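Local coordinates for uncharacterized protein (Bacteroides eggerthii, PDB 4FTD) that is of unknown function but combines a six-bladed beta-propeller with an immunoglobulin-like domain and may serve in carbohydrate metabolism, at residues R139-D144 with F432-Q437; N128-F133 with S438-C443; E338-K343 with A410-D415. One frame throughout, in Å; residues are numbered along the deposited sequence.

In the fold
The three contacts all involve the blade made of strands 120-125, 439-446, 426-435 and 412-420, in which the start and end of the propeller sequence meet. Interactions 1 and 3 lie on the two flanks of this closing blade: in interaction 1 its strand 426-435 packs against the innermost strand of the following blade, and in interaction 3 its innermost strand meets that of the preceding one. Interaction 2 joins strand 439-446 to the loop leading out of strand 120-125. Interactions 1 and 2 are buried and mainly apolar, sharing F133 wedged against A141 and S434. Interaction 3 is only partly buried and adds hydrogen bonds and a salt bridge, with D415 reaching S142 of interaction 1.

Interaction 1. Residues R139-D144 with F432-Q437; sequences RCASYD and FASRTQ
R139 meets T436, A141 meets S434 and Y143 meets F432 where two neighbouring blades of the six-bladed propeller pack face to face. Strand 138-143 is the innermost strand of its own sheet, while 426-435 belongs to the closing blade. The two short segments run antiparallel, 168° between their directions, yet belong to different sheets and are held by side chains and not by backbone pairing. At R139 the backbone does the touching: CA lies 3.3 Å from T436 OG1. That hydroxyl is hydrogen-bonded to L411 O, so its approach to R139 is packing only. The stretched R139 side chain leads off elsewhere, and NE bonds N136 O. A141 points at the other blade and fills the space beside S434, its CB 3.4 Å from S434 OG, and the same methyl lies in the plane of the F432 ring at the edge, 3.9 Å from CZ. A141 O also faces this edge, 3.7 Å from F432 CE1, and is a buried carbonyl with no polar partner in the model. S142 turns its side chain the other way, where OG bonds D415 OD2, leaving S142 CA obliquely beside F432 CE1. Y143 ends the strand as its largest contributor to this contact. Both aromatic residues carry CG anti to the backbone N, and the two side chains run antiparallel to one another. The ring planes are nearly parallel, at 5°, but displaced until they barely overlap, with centroids of the Y143 and F432 rings 5.5 Å apart. What sits over the F432 face is the Y143 methylene: CB lies 3.6 Å from the F432 ring centroid, a CH-pi contact.

Interaction 2. Residues N128-F133 with S438-C443; sequences NIYSDF and SGFVIC
A classic beta bulge opens strand 439-446 of the closing blade, with S438 and G439 both facing R435, and I129 and F133 pack against it. The segment 128-133 belongs to the loop that leaves strand 120-125, the strand that completes this blade from the other end of the propeller sequence; residues 131-133 begin a 3-10 turn that runs on beyond the segment. I129 comes over the peptide of the bulge, its CG1 3.3 Å from S438 O. G439, with its positive phi of 115°, has no side chain in the way, and F133 CB settles on its CA at 3.8 Å. Beyond it F440 is flanked by two aromatic residues. Its CG stands between the backbone N and the carbonyl carbon (chi1 71°), and the ring swings toward the loop. F440 CE2 touches Y130 CB at 3.7 Å, and the Y130 and F440 rings stand obliquely, planes at 48°. The F133 side chain runs roughly perpendicular to that of F440, its CE2 4.0 Å from F440 CD2. The Y130 hydroxyl ends elsewhere, bonded to H163 NE2. Across these two segments the grip is van der Waals, so it rests on shape: the bulge supplies a bare backbone surface and F440 an aromatic one.

Interaction 3. Residues E338-K343 with A410-D415; sequences EAVAPK and ALAQTD
This is a partly buried, mixed contact between the innermost strands of two neighbouring propeller blades, apolar at one end and polar at the other, where K343 and A341 reach T414 and D415. The touching parts run almost parallel, 7° apart end to end, without forming a shared sheet. At the buried end the contact is apolar: V340 CG2 rests on A412 CB at 3.7 Å. The chain then turns a corner at A341, which adopts a left-handed helical backbone and presents its carbonyl to the other blade. T414 answers it. With OG1 between the backbone N and the carbonyl carbon, the hydroxyl donates to A341 O at 2.7 Å, lying in the carbonyl plane at a C=O...O angle of 145°. A341 CB also packs against T414 OG1, at 3.5 Å. K343 follows, stretching out along T414, the two side chains pointing opposite ways. NZ donates to T414 O at 2.8 Å from a position tilted 33° off the carbonyl plane. The same ammonium forms a salt bridge with D415 OD1 at 2.7 Å and a cation-pi contact with Y303, so several partners fix its position. D415 is held on its other oxygen too, since OD2 accepts from Y143 N of the next blade; the two charges probably stabilise each other. A glycerol, probably from the crystallisation liquor, bonds D415 OD1. Such bridging from one innermost strand to the next is in keeping with the strands that surround the central axis of a six-bladed beta-propeller.

Interaction 1. Residues R139-D144 with F432-Q437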
loop_
_atom_site.group_PDB
_atom_site.type_symbol
_atom_site.label_atom_id
_atom_site.label_comp_id
_atom_site.label_asym_id
_atom_site.label_seq_id
_atom_site.Cartn_x
_atom_site.Cartn_y
_atom_site.Cartn_z
ATOM N N ARG A 139 -20.446 -7.088 -2.728
ATOM C CA ARG A 139 -19.669 -6.236 -3.667
ATOM C C ARG A 139 -18.677 -5.328 -2.982
ATOM O O ARG A 139 -17.987 -4.526 -3.615
ATOM C CB ARG A 139 -20.635 -5.409 -4.501
ATOM C CG ARG A 139 -21.554 -6.282 -5.305
ATOM C CD ARG A 139 -22.436 -5.496 -6.257
ATOM N NE ARG A 139 -23.354 -6.457 -6.899
ATOM C CZ ARG A 139 -24.173 -6.151 -7.903
ATOM N NH1 ARG A 139 -24.183 -4.947 -8.409
ATOM N NH2 ARG A 139 -24.996 -7.051 -8.397
ATOM N N CYS A 140 -18.539 -5.486 -1.674
ATOM C CA CYS A 140 -17.669 -4.633 -0.918
ATOM C C CYS A 140 -17.166 -5.268 0.362
ATOM O O CYS A 140 -17.924 -5.884 1.088
ATOM C CB CYS A 140 -18.423 -3.389 -0.522
ATOM S SG CYS A 140 -17.464 -2.008 0.180
ATOM N N ALA A 141 -15.895 -5.026 0.634
ATOM C CA ALA A 141 -15.228 -5.365 1.874
ATOM C C ALA A 141 -14.252 -4.238 2.203
ATOM O O ALA A 141 -13.788 -3.523 1.318
ATOM C CB ALA A 141 -14.513 -6.755 1.760
ATOM N N SER A 142 -13.982 -4.036 3.487
ATOM C CA SER A 142 -13.092 -3.008 3.958
ATOM C C SER A 142 -12.276 -3.570 5.157
ATOM O O SER A 142 -12.633 -4.585 5.719
ATOM C CB SER A 142 -13.901 -1.763 4.348
ATOM O OG SER A 142 -13.079 -0.695 4.822
ATOM N N TYR A 143 -11.156 -2.940 5.461
ATOM C CA TYR A 143 -10.188 -3.429 6.458
ATOM C C TYR A 143 -9.555 -2.266 7.179
ATOM O O TYR A 143 -9.310 -1.258 6.578
ATOM C CB TYR A 143 -9.137 -4.246 5.746
ATOM C CG TYR A 143 -7.792 -4.455 6.440
ATOM C CD1 TYR A 143 -6.727 -3.574 6.207
ATOM C CD2 TYR A 143 -7.546 -5.569 7.215
ATOM C CE1 TYR A 143 -5.490 -3.766 6.782
ATOM C CE2 TYR A 143 -6.277 -5.789 7.775
ATOM C CZ TYR A 143 -5.270 -4.868 7.546
ATOM O OH TYR A 143 -4.057 -5.024 8.085
ATOM N N ASP A 144 -9.311 -2.400 8.466
ATOM C CA ASP A 144 -8.631 -1.372 9.227
ATOM C C ASP A 144 -7.527 -1.919 10.143
ATOM O O ASP A 144 -7.099 -1.220 11.023
ATOM C CB ASP A 144 -9.649 -0.594 10.058
ATOM C CG ASP A 144 -10.303 -1.431 11.137
ATOM O OD1 ASP A 144 -9.994 -2.637 11.293
ATOM O OD2 ASP A 144 -11.173 -0.880 11.813
ATOM N N PHE A 432 -4.483 -4.342 1.954
ATOM C CA PHE A 432 -5.694 -5.121 1.721
ATOM C C PHE A 432 -6.279 -4.731 0.393
ATOM O O PHE A 432 -6.309 -3.536 0.046
ATOM C CB PHE A 432 -6.683 -4.806 2.813
ATOM C CG PHE A 432 -8.102 -5.329 2.597
ATOM C CD1 PHE A 432 -9.068 -4.533 1.974
ATOM C CD2 PHE A 432 -8.502 -6.566 3.176
ATOM C CE1 PHE A 432 -10.383 -4.977 1.841
ATOM C CE2 PHE A 432 -9.812 -6.994 3.078
ATOM C CZ PHE A 432 -10.749 -6.199 2.395
ATOM N N ALA A 433 -6.779 -5.725 -0.313
ATOM C CA ALA A 433 -7.611 -5.560 -1.512
ATOM C C ALA A 433 -8.724 -6.619 -1.473
ATOM O O ALA A 433 -8.540 -7.742 -0.953
ATOM C CB ALA A 433 -6.808 -5.698 -2.803
ATOM N N SER A 434 -9.878 -6.242 -2.000
ATOM C CA SER A 434 -11.028 -7.117 -2.165
ATOM C C SER A 434 -11.628 -6.853 -3.525
ATOM O O SER A 434 -11.757 -5.704 -3.916
ATOM C CB SER A 434 -12.118 -6.790 -1.136
ATOM O OG SER A 434 -13.159 -7.785 -1.217
ATOM N N ARG A 435 -12.093 -7.896 -4.185
ATOM C CA ARG A 435 -12.708 -7.777 -5.478
ATOM C C ARG A 435 -13.871 -8.743 -5.611
ATOM O O ARG A 435 -13.768 -9.947 -5.277
ATOM C CB ARG A 435 -11.667 -7.950 -6.549
ATOM C CG ARG A 435 -12.182 -7.687 -7.952
ATOM C CD ARG A 435 -12.548 -8.973 -8.662
ATOM N NE ARG A 435 -12.953 -8.762 -10.034
ATOM C CZ ARG A 435 -13.359 -9.722 -10.854
ATOM N NH1 ARG A 435 -13.445 -10.973 -10.429
ATOM N NH2 ARG A 435 -13.678 -9.430 -12.115
ATOM N N THR A 436 -14.989 -8.218 -6.103
ATOM C CA THR A 436 -16.243 -8.986 -6.253
ATOM C C THR A 436 -16.085 -10.254 -7.088
ATOM O O THR A 436 -15.580 -10.186 -8.205
ATOM C CB THR A 436 -17.358 -8.120 -6.839
ATOM O OG1 THR A 436 -17.504 -6.967 -6.004
ATOM C CG2 THR A 436 -18.684 -8.896 -6.953
ATOM N N GLN A 437 -16.484 -11.375 -6.508
ATOM C CA GLN A 437 -16.385 -12.724 -7.125
ATOM C C GLN A 437 -14.937 -13.267 -7.221
ATOM O O GLN A 437 -14.693 -14.268 -7.910
ATOM C CB GLN A 437 -17.154 -12.835 -8.474
ATOM C CG GLN A 437 -18.655 -12.649 -8.302
ATOM C CD GLN A 437 -19.439 -12.624 -9.616
ATOM O OE1 GLN A 437 -20.167 -11.670 -9.922
ATOM N NE2 GLN A 437 -19.260 -13.639 -10.403
#

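Interaction 2. Residues N128-F133 with S438-C443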
loop_
_atom_site.group_PDB
_atom_site.type_symbol
_atom_site.label_atom_id
_atom_site.label_comp_id
_atom_site.label_asym_id
_atom_site.label_seq_id
_atom_site.Cartn_x
_atom_site.Cartn_y
_atom_site.Cartn_z
ATOM N N ASN A 128 -8.945 -20.125 -1.882
ATOM C CA ASN A 128 -9.500 -19.937 -0.555
ATOM C C ASN A 128 -10.543 -18.793 -0.506
ATOM O O ASN A 128 -10.706 -18.157 0.552
ATOM C CB ASN A 128 -8.370 -19.716 0.457
ATOM C CG ASN A 128 -8.831 -19.904 1.913
ATOM O OD1 ASN A 128 -9.581 -20.843 2.231
ATOM N ND2 ASN A 128 -8.416 -18.999 2.793
ATOM N N ILE A 129 -11.217 -18.524 -1.637
ATOM C CA ILE A 129 -12.178 -17.410 -1.779
ATOM C C ILE A 129 -13.180 -17.347 -0.613
ATOM O O ILE A 129 -13.804 -18.336 -0.305
ATOM C CB ILE A 129 -12.945 -17.485 -3.143
ATOM C CG1 ILE A 129 -13.798 -16.219 -3.358
ATOM C CG2 ILE A 129 -13.744 -18.796 -3.266
ATOM C CD1 ILE A 129 -14.481 -16.135 -4.708
ATOM N N TYR A 130 -13.285 -16.202 0.076
ATOM C CA TYR A 130 -14.265 -16.031 1.150
ATOM C C TYR A 130 -15.666 -16.308 0.565
ATOM O O TYR A 130 -16.027 -15.736 -0.459
ATOM C CB TYR A 130 -14.171 -14.627 1.772
ATOM C CG TYR A 130 -15.039 -14.515 2.971
ATOM C CD1 TYR A 130 -14.709 -15.167 4.139
ATOM C CD2 TYR A 130 -16.236 -13.770 2.940
ATOM C CE1 TYR A 130 -15.533 -15.101 5.248
ATOM C CE2 TYR A 130 -17.082 -13.739 4.047
ATOM C CZ TYR A 130 -16.709 -14.366 5.199
ATOM O OH TYR A 130 -17.528 -14.317 6.275
ATOM N N SER A 131 -16.433 -17.206 1.187
ATOM C CA SER A 131 -17.646 -17.786 0.549
ATOM C C SER A 131 -18.663 -16.727 0.118
ATOM O O SER A 131 -19.221 -16.812 -0.969
ATOM C CB SER A 131 -18.325 -18.840 1.469
ATOM O OG SER A 131 -18.706 -18.179 2.669
ATOM N N ASP A 132 -18.864 -15.701 0.935
ATOM C CA ASP A 132 -19.792 -14.582 0.541
ATOM C C ASP A 132 -19.366 -13.798 -0.674
ATOM O O ASP A 132 -20.197 -13.303 -1.428
ATOM C CB ASP A 132 -20.072 -13.661 1.702
ATOM C CG ASP A 132 -20.778 -14.378 2.827
ATOM O OD1 ASP A 132 -21.628 -15.258 2.585
ATOM O OD2 ASP A 132 -20.473 -14.060 3.980
ATOM N N PHE A 133 -18.063 -13.768 -0.904
ATOM C CA PHE A 133 -17.500 -13.197 -2.114
ATOM C C PHE A 133 -17.515 -14.065 -3.362
ATOM O O PHE A 133 -16.960 -13.659 -4.359
ATOM C CB PHE A 133 -16.057 -12.681 -1.866
ATOM C CG PHE A 133 -16.022 -11.350 -1.232
ATOM C CD1 PHE A 133 -16.379 -10.261 -1.968
ATOM C CD2 PHE A 133 -15.619 -11.188 0.080
ATOM C CE1 PHE A 133 -16.386 -9.012 -1.421
ATOM C CE2 PHE A 133 -15.617 -9.944 0.654
ATOM C CZ PHE A 133 -16.001 -8.846 -0.107
ATOM N N SER A 438 -14.000 -12.654 -6.506
ATOM C CA SER A 438 -12.634 -13.186 -6.387
ATOM C C SER A 438 -12.219 -13.373 -4.938
ATOM O O SER A 438 -11.515 -14.288 -4.634
ATOM C CB SER A 438 -11.624 -12.299 -7.053
ATOM O OG SER A 438 -11.934 -12.129 -8.407
ATOM N N GLY A 439 -12.627 -12.478 -4.041
ATOM C CA GLY A 439 -12.287 -12.592 -2.632
ATOM C C GLY A 439 -11.382 -11.442 -2.170
ATOM O O GLY A 439 -11.341 -10.407 -2.793
ATOM N N PHE A 440 -10.652 -11.653 -1.079
ATOM C CA PHE A 440 -9.808 -10.615 -0.499
ATOM C C PHE A 440 -8.490 -11.156 0.014
ATOM O O PHE A 440 -8.371 -12.349 0.223
ATOM C CB PHE A 440 -10.560 -9.837 0.574
ATOM C CG PHE A 440 -10.840 -10.579 1.877
ATOM C CD1 PHE A 440 -9.888 -10.634 2.881
ATOM C CD2 PHE A 440 -12.106 -11.146 2.123
ATOM C CE1 PHE A 440 -10.149 -11.302 4.086
ATOM C CE2 PHE A 440 -12.381 -11.786 3.314
ATOM C CZ PHE A 440 -11.410 -11.846 4.303
ATOM N N VAL A 441 -7.525 -10.267 0.220
ATOM C CA VAL A 441 -6.179 -10.629 0.706
ATOM C C VAL A 441 -5.678 -9.529 1.655
ATOM O O VAL A 441 -6.043 -8.328 1.520
ATOM C CB VAL A 441 -5.203 -10.858 -0.482
ATOM C CG1 VAL A 441 -4.903 -9.571 -1.231
ATOM C CG2 VAL A 441 -3.885 -11.491 -0.056
ATOM N N ILE A 442 -4.909 -9.944 2.672
ATOM C CA ILE A 442 -4.133 -9.049 3.488
ATOM C C ILE A 442 -2.653 -9.422 3.268
ATOM O O ILE A 442 -2.284 -10.576 3.464
ATOM C CB ILE A 442 -4.464 -9.199 4.963
ATOM C CG1 ILE A 442 -5.949 -8.871 5.216
ATOM C CG2 ILE A 442 -3.512 -8.304 5.792
ATOM C CD1 ILE A 442 -6.465 -9.386 6.553
ATOM N N CYS A 443 -1.831 -8.455 2.844
ATOM C CA CYS A 443 -0.400 -8.657 2.609
ATOM C C CYS A 443 0.376 -7.726 3.516
ATOM O O CYS A 443 0.177 -6.502 3.447
ATOM C CB CYS A 443 -0.057 -8.319 1.173
ATOM S SG CYS A 443 -1.016 -9.255 -0.001
#

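Interaction 3. Residues E338-K343 with A410-D415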
loop_
_atom_site.group_PDB
_atom_site.type_symbol
_atom_site.label_atom_id
_atom_site.label_comp_id
_atom_site.label_asym_id
_atom_site.label_seq_id
_atom_site.Cartn_x
_atom_site.Cartn_y
_atom_site.Cartn_z
ATOM N N GLU A 338 -7.303 -0.886 -15.484
ATOM C CA GLU A 338 -8.521 -0.964 -14.690
ATOM C C GLU A 338 -8.267 -0.853 -13.177
ATOM O O GLU A 338 -9.069 -1.371 -12.389
ATOM C CB GLU A 338 -9.354 -2.232 -14.993
ATOM C CG GLU A 338 -9.604 -2.475 -16.494
ATOM C CD GLU A 338 -10.638 -3.570 -16.740
ATOM O OE1 GLU A 338 -11.382 -3.967 -15.807
ATOM O OE2 GLU A 338 -10.699 -4.047 -17.885
ATOM N N ALA A 339 -7.163 -0.179 -12.805
ATOM C CA ALA A 339 -6.848 0.170 -11.431
ATOM C C ALA A 339 -7.959 1.081 -10.915
ATOM O O ALA A 339 -8.308 2.096 -11.515
ATOM C CB ALA A 339 -5.505 0.868 -11.319
ATOM N N VAL A 340 -8.538 0.654 -9.814
ATOM C CA VAL A 340 -9.568 1.373 -9.100
ATOM C C VAL A 340 -9.165 1.432 -7.612
ATOM O O VAL A 340 -8.114 0.930 -7.209
ATOM C CB VAL A 340 -10.997 0.756 -9.315
ATOM C CG1 VAL A 340 -11.383 0.801 -10.810
ATOM C CG2 VAL A 340 -11.127 -0.662 -8.776
ATOM N N ALA A 341 -9.959 2.148 -6.830
ATOM C CA ALA A 341 -9.680 2.412 -5.412
ATOM C C ALA A 341 -8.225 2.912 -5.126
ATOM O O ALA A 341 -7.549 2.367 -4.283
ATOM C CB ALA A 341 -10.021 1.169 -4.588
ATOM N N PRO A 342 -7.761 3.963 -5.832
ATOM C CA PRO A 342 -6.368 4.465 -5.700
ATOM C C PRO A 342 -6.093 5.180 -4.380
ATOM O O PRO A 342 -6.669 6.260 -4.128
ATOM C CB PRO A 342 -6.234 5.450 -6.887
ATOM C CG PRO A 342 -7.625 5.919 -7.116
ATOM C CD PRO A 342 -8.534 4.791 -6.758
ATOM N N LYS A 343 -5.255 4.573 -3.530
ATOM C CA LYS A 343 -4.904 5.165 -2.243
ATOM C C LYS A 343 -3.403 5.391 -2.124
ATOM O O LYS A 343 -2.603 4.493 -2.395
ATOM C CB LYS A 343 -5.394 4.279 -1.079
ATOM C CG LYS A 343 -6.903 4.086 -1.057
ATOM C CD LYS A 343 -7.477 3.500 0.234
ATOM C CE LYS A 343 -9.003 3.410 0.148
ATOM N NZ LYS A 343 -9.641 2.789 1.372
ATOM N N ALA A 410 -17.739 -5.667 -11.081
ATOM C CA ALA A 410 -16.371 -5.875 -10.629
ATOM C C ALA A 410 -15.923 -4.794 -9.624
ATOM O O ALA A 410 -14.833 -4.199 -9.737
ATOM C CB ALA A 410 -15.453 -5.956 -11.862
ATOM N N LEU A 411 -16.746 -4.568 -8.611
ATOM C CA LEU A 411 -16.425 -3.590 -7.588
ATOM C C LEU A 411 -15.225 -4.160 -6.773
ATOM O O LEU A 411 -15.173 -5.400 -6.457
ATOM C CB LEU A 411 -17.630 -3.242 -6.685
ATOM C CG LEU A 411 -18.728 -2.326 -7.298
ATOM C CD1 LEU A 411 -18.165 -0.969 -7.740
ATOM C CD2 LEU A 411 -19.471 -3.033 -8.420
ATOM N N ALA A 412 -14.254 -3.275 -6.545
ATOM C CA ALA A 412 -13.001 -3.590 -5.846
ATOM C C ALA A 412 -12.682 -2.498 -4.850
ATOM O O ALA A 412 -13.010 -1.331 -5.084
ATOM C CB ALA A 412 -11.830 -3.753 -6.816
ATOM N N GLN A 413 -12.101 -2.895 -3.719
ATOM C CA GLN A 413 -11.743 -2.001 -2.641
ATOM C C GLN A 413 -10.264 -2.269 -2.271
ATOM O O GLN A 413 -9.697 -3.347 -2.514
ATOM C CB GLN A 413 -12.602 -2.222 -1.370
ATOM C CG GLN A 413 -14.090 -1.956 -1.551
ATOM C CD GLN A 413 -14.810 -3.021 -2.332
ATOM O OE1 GLN A 413 -14.559 -4.222 -2.137
ATOM N NE2 GLN A 413 -15.731 -2.609 -3.199
ATOM N N THR A 414 -9.659 -1.234 -1.723
ATOM C CA THR A 414 -8.332 -1.294 -1.115
ATOM C C THR A 414 -8.407 -0.646 0.258
ATOM O O THR A 414 -9.293 0.162 0.559
ATOM C CB THR A 414 -7.247 -0.587 -1.945
ATOM O OG1 THR A 414 -7.587 0.794 -2.096
ATOM C CG2 THR A 414 -7.061 -1.269 -3.289
ATOM N N ASP A 415 -7.449 -0.995 1.093
ATOM C CA ASP A 415 -7.304 -0.385 2.422
ATOM C C ASP A 415 -5.904 -0.709 2.920
ATOM O O ASP A 415 -5.252 -1.589 2.387
ATOM C CB ASP A 415 -8.337 -0.932 3.427
ATOM C CG ASP A 415 -9.653 -0.142 3.456
ATOM O OD1 ASP A 415 -9.632 1.131 3.548
ATOM O OD2 ASP A 415 -10.719 -0.826 3.434
#